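Local structure of 223aa long hypothetical arylmalonate decarboxylase (2DGD) at residues Val10-Asn15 with Ser35-Pro40; Ala14-Met19 with Ala178-Ser183. The protein is of uncharacterised function but probably acts as a decarboxylating lyase of the arylmalonate decarboxylase family, and it assembles as an octamer. All coordinates share one frame; numbering follows the deposited sequence.

In the fold
From the N terminus, strand 6-13 leads into the turn that supplies one side of both contacts. Contact 1 closes the shorter loop: after helix 19-26 the chain returns as strand 31-38, and 35-40 pairs in parallel with 10-15, completing a beta-alpha-beta unit. Contact 2 spans a far longer interval, bringing 178-183, the loop after strand 174-177, against 14-19, so that it joins the first parallel sheet's loop to the second's. The two closures start from the same turn, sharing Ala14 and Asn15, one ending after about twenty residues and the other after some 160. Their centres lie about 10 Å apart, and they meet where Arg37 NH1 comes 2.9 Å from Asn16 O.

Contact 1 of 2, residues Val10-Asn15 with Ser35-Pro40; sequences VILPAN and STRMKP
Arg37 NE points at the carbonyl oxygen of Ala14 across 2.7 Å, with an N-H...O angle of 163°. The oxygen lies at the edge of the guanidinium, in its plane, whereas from the acceptor's side the donor is tilted from the Ala14 carbonyl plane. Leu12 supplies one face: its CD1 sits over the guanidinium, offset toward the rim, and also meets Arg37 CG at 3.5 Å. The chain reaches this position because CG leaves anti to the carbonyl carbon (chi1 -66°), and the chain then bends at chi3. Beyond the pair, NH1 forms a salt bridge with Glu20 of helix 19-26, whose carboxylate also bonds Ser35 OG, and NH2 makes a weak hydrogen bond to Ser35 O of the second subunit. A leucine in its place would probably leave Glu20 without its cationic mate and the Ala14 carbonyl without its side-chain donor.

Strands 10-13 and 35-38 run in parallel, their short axes 4.7 Å apart at closest approach and inclined by 34°, as adjacent strands of a beta-alpha-beta unit whose connection is helix 19-26. The bonds alternate between the strands: Thr36 N bonds Val10 O, Leu12 N bonds Thr36 O at 3.2 Å, and Met38 N bonds Leu12 O. Past the strand end, Ala14 N continues the pattern to Met38 O.

Side chains alternate between the two faces of the sheet. On the face of Ile11, Thr36 and Met38, the CG2 branch of Ile11 meets CG of selenomethionine Met38 at 3.7 Å and lies equally near its SE; helix 49-63 covers Thr36 and Met38 here. Beyond the strand ends, Ala14 CB packs against Pro40 CD at 4.0 Å. Along the outer edge, Thr36 OG1 bonds Arg37 N of the second subunit.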
loop_
_atom_site.group_PDB
_atom_site.type_symbol
_atom_site.label_atom_id
_atom_site.label_comp_id
_atom_site.label_asym_id
_atom_site.label_seq_id
_atom_site.Cartn_x
_atom_site.Cartn_y
_atom_site.Cartn_z
ATOM N N VAL A 10 -20.045 -10.168 -26.237
ATOM C CA VAL A 10 -19.682 -9.195 -27.249
ATOM C C VAL A 10 -19.375 -9.859 -28.597
ATOM O O VAL A 10 -18.591 -10.811 -28.682
ATOM C CB VAL A 10 -18.468 -8.337 -26.785
ATOM C CG1 VAL A 10 -17.287 -9.225 -26.482
ATOM C CG2 VAL A 10 -18.097 -7.325 -27.853
ATOM N N ILE A 11 -20.028 -9.370 -29.644
ATOM C CA ILE A 11 -19.798 -9.877 -30.984
ATOM C C ILE A 11 -18.883 -8.865 -31.656
ATOM O O ILE A 11 -19.223 -7.688 -31.747
ATOM C CB ILE A 11 -21.106 -9.968 -31.795
ATOM C CG1 ILE A 11 -22.078 -10.928 -31.117
ATOM C CG2 ILE A 11 -20.801 -10.437 -33.214
ATOM C CD1 ILE A 11 -23.439 -10.936 -31.757
ATOM N N LEU A 12 -17.721 -9.304 -32.120
ATOM C CA LEU A 12 -16.809 -8.370 -32.764
ATOM C C LEU A 12 -16.126 -8.910 -34.005
ATOM O O LEU A 12 -16.107 -10.113 -34.239
ATOM C CB LEU A 12 -15.752 -7.883 -31.760
ATOM C CG LEU A 12 -15.244 -8.869 -30.705
ATOM C CD1 LEU A 12 -14.620 -10.061 -31.369
ATOM C CD2 LEU A 12 -14.239 -8.181 -29.811
ATOM N N PRO A 13 -15.565 -8.013 -34.830
ATOM C CA PRO A 13 -14.877 -8.422 -36.055
ATOM C C PRO A 13 -13.629 -9.243 -35.749
ATOM O O PRO A 13 -12.937 -8.997 -34.769
ATOM C CB PRO A 13 -14.573 -7.088 -36.737
ATOM C CG PRO A 13 -14.484 -6.134 -35.608
ATOM C CD PRO A 13 -15.615 -6.541 -34.731
ATOM N N ALA A 14 -13.353 -10.220 -36.600
ATOM C CA ALA A 14 -12.216 -11.103 -36.417
ATOM C C ALA A 14 -10.920 -10.412 -36.025
ATOM O O ALA A 14 -10.242 -10.836 -35.091
ATOM C CB ALA A 14 -11.993 -11.933 -37.685
ATOM N N ASN A 15 -10.578 -9.344 -36.730
ATOM C CA ASN A 15 -9.325 -8.652 -36.473
ATOM C C ASN A 15 -9.328 -7.503 -35.477
ATOM O O ASN A 15 -8.412 -6.690 -35.467
ATOM C CB ASN A 15 -8.734 -8.193 -37.800
ATOM C CG ASN A 15 -8.445 -9.353 -38.723
ATOM O OD1 ASN A 15 -7.768 -10.308 -38.339
ATOM N ND2 ASN A 15 -8.962 -9.286 -39.945
ATOM N N SER A 35 -16.761 -13.254 -25.670
ATOM C CA SER A 35 -16.875 -12.859 -27.063
ATOM C C SER A 35 -16.855 -13.971 -28.102
ATOM O O SER A 35 -16.493 -15.115 -27.825
ATOM C CB SER A 35 -15.772 -11.849 -27.390
ATOM O OG SER A 35 -14.498 -12.359 -27.036
ATOM N N THR A 36 -17.270 -13.604 -29.305
ATOM C CA THR A 36 -17.277 -14.504 -30.443
ATOM C C THR A 36 -17.065 -13.598 -31.651
ATOM O O THR A 36 -17.538 -12.463 -31.671
ATOM C CB THR A 36 -18.599 -15.280 -30.568
ATOM O OG1 THR A 36 -18.419 -16.343 -31.507
ATOM C CG2 THR A 36 -19.730 -14.367 -31.047
ATOM N N ARG A 37 -16.344 -14.093 -32.650
ATOM C CA ARG A 37 -16.040 -13.284 -33.825
ATOM C C ARG A 37 -16.874 -13.544 -35.066
ATOM O O ARG A 37 -17.516 -14.588 -35.206
ATOM C CB ARG A 37 -14.562 -13.440 -34.176
ATOM C CG ARG A 37 -13.643 -12.876 -33.124
ATOM C CD ARG A 37 -12.192 -13.151 -33.430
ATOM N NE ARG A 37 -11.355 -12.060 -32.951
ATOM C CZ ARG A 37 -11.261 -11.689 -31.681
ATOM N NH1 ARG A 37 -10.479 -10.673 -31.354
ATOM N NH2 ARG A 37 -11.931 -12.338 -30.741
HETATM N N MSE A 38 -16.856 -12.569 -35.967
HETATM C CA MSE A 38 -17.574 -12.673 -37.222
HETATM C C MSE A 38 -16.643 -12.430 -38.396
HETATM O O MSE A 38 -15.706 -11.638 -38.320
HETATM C CB MSE A 38 -18.729 -11.685 -37.277
HETATM C CG MSE A 38 -19.890 -12.054 -36.380
HETATM SE SE MSE A 38 -21.489 -11.034 -36.801
HETATM C CE MSE A 38 -22.360 -12.319 -37.936
ATOM N N LYS A 39 -16.910 -13.148 -39.475
ATOM C CA LYS A 39 -16.144 -13.068 -40.707
ATOM C C LYS A 39 -15.888 -11.614 -41.099
ATOM O O LYS A 39 -16.798 -10.790 -41.078
ATOM C CB LYS A 39 -16.940 -13.788 -41.805
ATOM C CG LYS A 39 -16.396 -13.680 -43.210
ATOM C CD LYS A 39 -17.485 -14.031 -44.229
ATOM C CE LYS A 39 -17.915 -15.496 -44.157
ATOM N NZ LYS A 39 -16.836 -16.441 -44.604
ATOM N N PRO A 40 -14.630 -11.272 -41.432
ATOM C CA PRO A 40 -14.322 -9.893 -41.829
ATOM C C PRO A 40 -15.022 -9.619 -43.157
ATOM O O PRO A 40 -15.036 -10.469 -44.042
ATOM C CB PRO A 40 -12.799 -9.899 -41.946
ATOM C CG PRO A 40 -12.501 -11.301 -42.349
ATOM C CD PRO A 40 -13.415 -12.105 -41.457
#

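Contact 2 of 2, residues Ala14-Met19 with Ala178-Ser183; sequences ANNAGM and ACTALS
Ala181 CA stands to one side of the Asn16 carboxamide plane, 3.7 Å from Asn16 CG, with the Ala181 methyl nearby. At the nitrogen end of the amide, ND2 gives a weak hydrogen bond to Thr180 O at 3.3 Å. At its oxygen end, OD1 accepts from Met19 N at 2.9 Å in a nearly straight bond (171°), the donor lying in the carbonyl plane; Gly18 N adds a weak second bond to the same atom. A chi1 of 180° sets CG opposite the backbone N and brings ND2 within bonding distance of Thr180 O. Gripping at both termini should limit the amide's rotation, and the bond from Met19 N three residues on makes this an Asx motif just ahead of helix 19-26.

Thr180 has the largest share of the buried surface. The side chain of Met19, a selenomethionine, crosses it obliquely: SE lies 3.8 Å from Thr180 CB, while the terminal CE touches CG2 at 3.6 Å. Nearer the backbone, Met19 CB rests against Thr180 O, an oxygen that also accepts from Asn203 ND2. The Thr180 hydroxyl has its partner in Gly73 O, just past strand 69-72. Gly18, without a side chain, lets the two backbones come close, and its CA makes a CA-H...O contact with Ala181 O at 3.4 Å.

Both segments follow parallel strands, 6-13 in one sheet and 174-177 in the other, with 14-19 running up to the first residue of helix 19-26. This is consistent with the two-domain architecture of the aspartate/glutamate racemase superfamily, in which such loops border the interdomain cleft. Helix 147-151 packs on Ala181, helix 202-214 touches Met19 and Thr180, and Ser183 OG bonds Asp22 of helix 19-26.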
loop_
_atom_site.group_PDB
_atom_site.type_symbol
_atom_site.label_atom_id
_atom_site.label_comp_id
_atom_site.label_asym_id
_atom_site.label_seq_id
_atom_site.Cartn_x
_atom_site.Cartn_y
_atom_site.Cartn_z
ATOM N N ALA A 14 -13.353 -10.220 -36.600
ATOM C CA ALA A 14 -12.216 -11.103 -36.417
ATOM C C ALA A 14 -10.920 -10.412 -36.025
ATOM O O ALA A 14 -10.242 -10.836 -35.091
ATOM C CB ALA A 14 -11.993 -11.933 -37.685
ATOM N N ASN A 15 -10.578 -9.344 -36.730
ATOM C CA ASN A 15 -9.325 -8.652 -36.473
ATOM C C ASN A 15 -9.328 -7.503 -35.477
ATOM O O ASN A 15 -8.412 -6.690 -35.467
ATOM C CB ASN A 15 -8.734 -8.193 -37.800
ATOM C CG ASN A 15 -8.445 -9.353 -38.723
ATOM O OD1 ASN A 15 -7.768 -10.308 -38.339
ATOM N ND2 ASN A 15 -8.962 -9.286 -39.945
ATOM N N ASN A 16 -10.348 -7.435 -34.634
ATOM C CA ASN A 16 -10.409 -6.389 -33.628
ATOM C C ASN A 16 -9.633 -6.892 -32.413
ATOM O O ASN A 16 -10.033 -7.869 -31.781
ATOM C CB ASN A 16 -11.859 -6.113 -33.232
ATOM C CG ASN A 16 -11.977 -5.027 -32.178
ATOM O OD1 ASN A 16 -11.294 -5.059 -31.153
ATOM N ND2 ASN A 16 -12.854 -4.061 -32.423
ATOM N N ALA A 17 -8.529 -6.235 -32.078
ATOM C CA ALA A 17 -7.738 -6.671 -30.936
ATOM C C ALA A 17 -7.733 -5.674 -29.787
ATOM O O ALA A 17 -7.025 -5.861 -28.802
ATOM C CB ALA A 17 -6.309 -6.960 -31.373
ATOM N N GLY A 18 -8.537 -4.624 -29.900
ATOM C CA GLY A 18 -8.565 -3.629 -28.849
ATOM C C GLY A 18 -9.774 -3.620 -27.934
ATOM O O GLY A 18 -9.656 -3.285 -26.755
HETATM N N MSE A 19 -10.936 -3.996 -28.456
HETATM C CA MSE A 19 -12.153 -3.975 -27.661
HETATM C C MSE A 19 -12.201 -4.933 -26.477
HETATM O O MSE A 19 -12.673 -4.569 -25.406
HETATM C CB MSE A 19 -13.372 -4.204 -28.560
HETATM C CG MSE A 19 -14.682 -4.221 -27.783
HETATM SE SE MSE A 19 -16.266 -4.039 -28.858
HETATM C CE MSE A 19 -17.053 -2.524 -27.950
ATOM N N ALA A 178 -13.889 7.515 -32.464
ATOM C CA ALA A 178 -14.570 6.405 -33.133
ATOM C C ALA A 178 -13.779 5.107 -33.296
ATOM O O ALA A 178 -12.556 5.095 -33.228
ATOM C CB ALA A 178 -15.070 6.869 -34.492
ATOM N N CYS A 179 -14.523 4.026 -33.514
ATOM C CA CYS A 179 -14.016 2.666 -33.725
ATOM C C CYS A 179 -13.666 1.896 -32.456
ATOM O O CYS A 179 -12.894 2.363 -31.612
ATOM C CB CYS A 179 -12.810 2.650 -34.676
ATOM S SG CYS A 179 -12.655 1.071 -35.585
ATOM N N THR A 180 -14.239 0.699 -32.345
ATOM C CA THR A 180 -14.025 -0.161 -31.196
ATOM C C THR A 180 -12.726 -0.937 -31.278
ATOM O O THR A 180 -12.363 -1.623 -30.325
ATOM C CB THR A 180 -15.171 -1.167 -31.034
ATOM O OG1 THR A 180 -15.234 -2.007 -32.193
ATOM C CG2 THR A 180 -16.487 -0.446 -30.850
ATOM N N ALA A 181 -12.026 -0.836 -32.405
ATOM C CA ALA A 181 -10.746 -1.542 -32.565
ATOM C C ALA A 181 -9.631 -0.836 -31.780
ATOM O O ALA A 181 -8.617 -1.440 -31.440
ATOM C CB ALA A 181 -10.372 -1.634 -34.027
ATOM N N LEU A 182 -9.827 0.451 -31.502
ATOM C CA LEU A 182 -8.859 1.218 -30.739
ATOM C C LEU A 182 -9.012 0.924 -29.252
ATOM O O LEU A 182 -10.124 0.904 -28.726
ATOM C CB LEU A 182 -9.074 2.714 -30.959
ATOM C CG LEU A 182 -8.626 3.360 -32.271
ATOM C CD1 LEU A 182 -9.062 4.822 -32.282
ATOM C CD2 LEU A 182 -7.112 3.250 -32.426
ATOM N N SER A 183 -7.898 0.676 -28.578
ATOM C CA SER A 183 -7.932 0.442 -27.144
ATOM C C SER A 183 -7.772 1.833 -26.536
ATOM O O SER A 183 -6.664 2.390 -26.502
ATOM C CB SER A 183 -6.777 -0.445 -26.723
ATOM O OG SER A 183 -6.738 -0.552 -25.317
#